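Local coordinates for protein (alpha-2u-globulin) (Rattus norvegicus, PDB 2A2U) that binds a hyaline droplet inducer and, as a lipocalin, probably carries small hydrophobic ligands inside its beta barrel, at residues Ile125-Asn129 with Gly130-Gln134. Sequence-based numbering, arbitrary orientation.
Sequences INFKN and GETFQ
Lys-128 and Glu-131 pair antiparallel at the end of a beta hairpin with a two-residue loop, whose type I' turn has Asn-129 and Gly-130 at its corners, both with positive phi. Lys-128 N gives a nearly straight hydrogen bond to Glu-131 O (2.8 Å), in the carbonyl plane. The return bond, Glu-131 N to Lys-128 O, is longer at 3.3 Å, and its donor sits well above the plane of the Lys-128 carbonyl. Further along, Asn-126 N bonds to Phe-133 O at 2.9 Å.

Asn-126 and Phe-133 meet on one face of the hairpin. Asn-126 CB lies over the Phe-133 ring, 3.8 Å from its centroid and toward the rim. The amide is tilted 30° from the ring plane. Asn-126 OD1 accepts a hydrogen bond from a water (2.7 Å), which also reaches Glu-131 O weakly. Its ND2 is held by Asn-107 OD1 and Asp-104 O.

Phe-127 and Thr-132 share the other face. With CG anti to the backbone N (chi1 173°), the Phe-127 ring extends toward the turn, and CZ comes within 3.4 Å of Gly-130 N. Thr-132 CG2 touches the ring edge at Phe-127 CD1 (3.8 Å). Replacing Phe-127 with alanine would probably uncover the Gly-130 backbone and deprive Lys-92 of the second subunit of its cation-pi partner.

The turn connects strands 119-128 and 131-140, which are neighbours in the lipocalin barrel. Strand 106-114 flanks the first of these, and strand 36-44 the second.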
ATOM      1  N   ILE A 125       2.627  20.555  -0.461  1.00 18.82           N
ATOM      2  CA  ILE A 125       1.306  21.008  -0.879  1.00 18.82           C
ATOM      3  C   ILE A 125       0.368  19.816  -0.704  1.00 18.82           C
ATOM      4  O   ILE A 125       0.694  18.703  -1.094  1.00 18.82           O
ATOM      5  CB  ILE A 125       1.259  21.434  -2.348  1.00 29.01           C
ATOM      6  CG1 ILE A 125       2.362  22.436  -2.647  1.00 29.01           C
ATOM      7  CG2 ILE A 125      -0.084  22.089  -2.647  1.00 29.01           C
ATOM      8  CD1 ILE A 125       2.515  22.723  -4.127  1.00 29.01           C
ATOM      9  N   ASN A 126      -0.803  20.053  -0.136  1.00 19.82           N
ATOM     10  CA  ASN A 126      -1.759  18.978   0.087  1.00 19.82           C
ATOM     11  C   ASN A 126      -3.040  19.163  -0.719  1.00 19.82           C
ATOM     12  O   ASN A 126      -3.481  20.281  -0.916  1.00 19.82           O
ATOM     13  CB  ASN A 126      -2.086  18.898   1.579  1.00 19.59           C
ATOM     14  CG  ASN A 126      -3.234  17.960   1.880  1.00 19.59           C
ATOM     15  OD1 ASN A 126      -4.397  18.349   1.789  1.00 19.59           O
ATOM     16  ND2 ASN A 126      -2.918  16.731   2.269  1.00 19.59           N
ATOM     17  N   PHE A 127      -3.586  18.072  -1.246  1.00 24.25           N
ATOM     18  CA  PHE A 127      -4.838  18.129  -1.991  1.00 24.25           C
ATOM     19  C   PHE A 127      -5.828  17.139  -1.408  1.00 24.25           C
ATOM     20  O   PHE A 127      -5.530  15.953  -1.282  1.00 24.25           O
ATOM     21  CB  PHE A 127      -4.652  17.809  -3.460  1.00 24.64           C
ATOM     22  CG  PHE A 127      -5.938  17.697  -4.202  1.00 24.64           C
ATOM     23  CD1 PHE A 127      -6.537  18.820  -4.753  1.00 24.64           C
ATOM     24  CD2 PHE A 127      -6.592  16.473  -4.279  1.00 24.64           C
ATOM     25  CE1 PHE A 127      -7.772  18.723  -5.364  1.00 24.64           C
ATOM     26  CE2 PHE A 127      -7.818  16.366  -4.882  1.00 24.64           C
ATOM     27  CZ  PHE A 127      -8.417  17.489  -5.427  1.00 24.64           C
ATOM     28  N   LYS A 128      -7.020  17.624  -1.098  1.00 20.61           N
ATOM     29  CA  LYS A 128      -8.041  16.766  -0.545  1.00 20.61           C
ATOM     30  C   LYS A 128      -9.427  17.336  -0.751  1.00 20.61           C
ATOM     31  O   LYS A 128      -9.772  18.376  -0.193  1.00 20.61           O
ATOM     32  CB  LYS A 128      -7.802  16.540   0.938  1.00 46.79           C
ATOM     33  CG  LYS A 128      -8.600  15.398   1.506  1.00 46.79           C
ATOM     34  CD  LYS A 128      -8.395  15.325   2.989  1.00 46.79           C
ATOM     35  CE  LYS A 128      -8.867  14.004   3.554  1.00 46.79           C
ATOM     36  NZ  LYS A 128      -8.658  13.996   5.031  1.00 46.79           N
ATOM     37  N   ASN A 129     -10.225  16.626  -1.540  1.00 41.28           N
ATOM     38  CA  ASN A 129     -11.599  17.017  -1.838  1.00 41.28           C
ATOM     39  C   ASN A 129     -11.680  18.427  -2.408  1.00 41.28           C
ATOM     40  O   ASN A 129     -12.325  19.299  -1.829  1.00 41.28           O
ATOM     41  CB  ASN A 129     -12.482  16.890  -0.588  1.00 69.22           C
ATOM     42  CG  ASN A 129     -12.493  15.477  -0.023  1.00 69.22           C
ATOM     43  OD1 ASN A 129     -12.612  14.496  -0.763  1.00 69.22           O
ATOM     44  ND2 ASN A 129     -12.379  15.368   1.297  1.00 69.22           N
ATOM     45  N   GLY A 130     -11.001  18.648  -3.532  1.00 33.06           N
ATOM     46  CA  GLY A 130     -11.014  19.947  -4.178  1.00 33.06           C
ATOM     47  C   GLY A 130     -10.135  21.025  -3.569  1.00 33.06           C
ATOM     48  O   GLY A 130      -9.781  21.983  -4.255  1.00 33.06           O
ATOM     49  N   GLU A 131      -9.769  20.882  -2.298  1.00 35.09           N
ATOM     50  CA  GLU A 131      -8.933  21.880  -1.624  1.00 35.09           C
ATOM     51  C   GLU A 131      -7.447  21.548  -1.505  1.00 35.09           C
ATOM     52  O   GLU A 131      -7.044  20.382  -1.501  1.00 35.09           O
ATOM     53  CB  GLU A 131      -9.477  22.175  -0.229  1.00198.88           C
ATOM     54  CG  GLU A 131     -10.809  22.890  -0.225  1.00198.88           C
ATOM     55  CD  GLU A 131     -11.393  23.007   1.162  1.00198.88           C
ATOM     56  OE1 GLU A 131     -10.729  22.608   2.142  1.00198.88           O
ATOM     57  OE2 GLU A 131     -12.527  23.508   1.283  1.00198.88           O
ATOM     58  N   THR A 132      -6.648  22.606  -1.375  1.00 30.21           N
ATOM     59  CA  THR A 132      -5.204  22.498  -1.226  1.00 30.21           C
ATOM     60  C   THR A 132      -4.701  23.435  -0.135  1.00 30.21           C
ATOM     61  O   THR A 132      -5.417  24.328   0.311  1.00 30.21           O
ATOM     62  CB  THR A 132      -4.458  22.885  -2.514  1.00 42.28           C
ATOM     63  OG1 THR A 132      -4.685  24.269  -2.798  1.00 42.28           O
ATOM     64  CG2 THR A 132      -4.913  22.045  -3.687  1.00 42.28           C
ATOM     65  N   PHE A 133      -3.472  23.198   0.313  1.00 25.75           N
ATOM     66  CA  PHE A 133      -2.831  24.034   1.320  1.00 25.75           C
ATOM     67  C   PHE A 133      -1.349  23.737   1.385  1.00 25.75           C
ATOM     68  O   PHE A 133      -0.914  22.631   1.077  1.00 25.75           O
ATOM     69  CB  PHE A 133      -3.504  23.928   2.710  1.00 21.50           C
ATOM     70  CG  PHE A 133      -3.199  22.663   3.474  1.00 21.50           C
ATOM     71  CD1 PHE A 133      -2.029  22.544   4.222  1.00 21.50           C
ATOM     72  CD2 PHE A 133      -4.102  21.606   3.482  1.00 21.50           C
ATOM     73  CE1 PHE A 133      -1.764  21.390   4.962  1.00 21.50           C
ATOM     74  CE2 PHE A 133      -3.846  20.453   4.217  1.00 21.50           C
ATOM     75  CZ  PHE A 133      -2.678  20.345   4.957  1.00 21.50           C
ATOM     76  N   GLN A 134      -0.573  24.769   1.689  1.00 28.08           N
ATOM     77  CA  GLN A 134       0.869  24.653   1.807  1.00 28.08           C
ATOM     78  C   GLN A 134       1.259  24.293   3.228  1.00 28.08           C
ATOM     79  O   GLN A 134       0.569  24.636   4.189  1.00 28.08           O
ATOM     80  CB  GLN A 134       1.544  25.966   1.439  1.00 44.98           C
ATOM     81  CG  GLN A 134       1.528  26.298  -0.022  1.00 44.98           C
ATOM     82  CD  GLN A 134       2.417  27.478  -0.317  1.00 44.98           C
ATOM     83  OE1 GLN A 134       3.603  27.460  -0.003  1.00 44.98           O
ATOM     84  NE2 GLN A 134       1.845  28.527  -0.895  1.00 44.98           N
TER
HETATM   85  O   HOH W   1      -6.394  20.184   1.363  1.00 29.09           O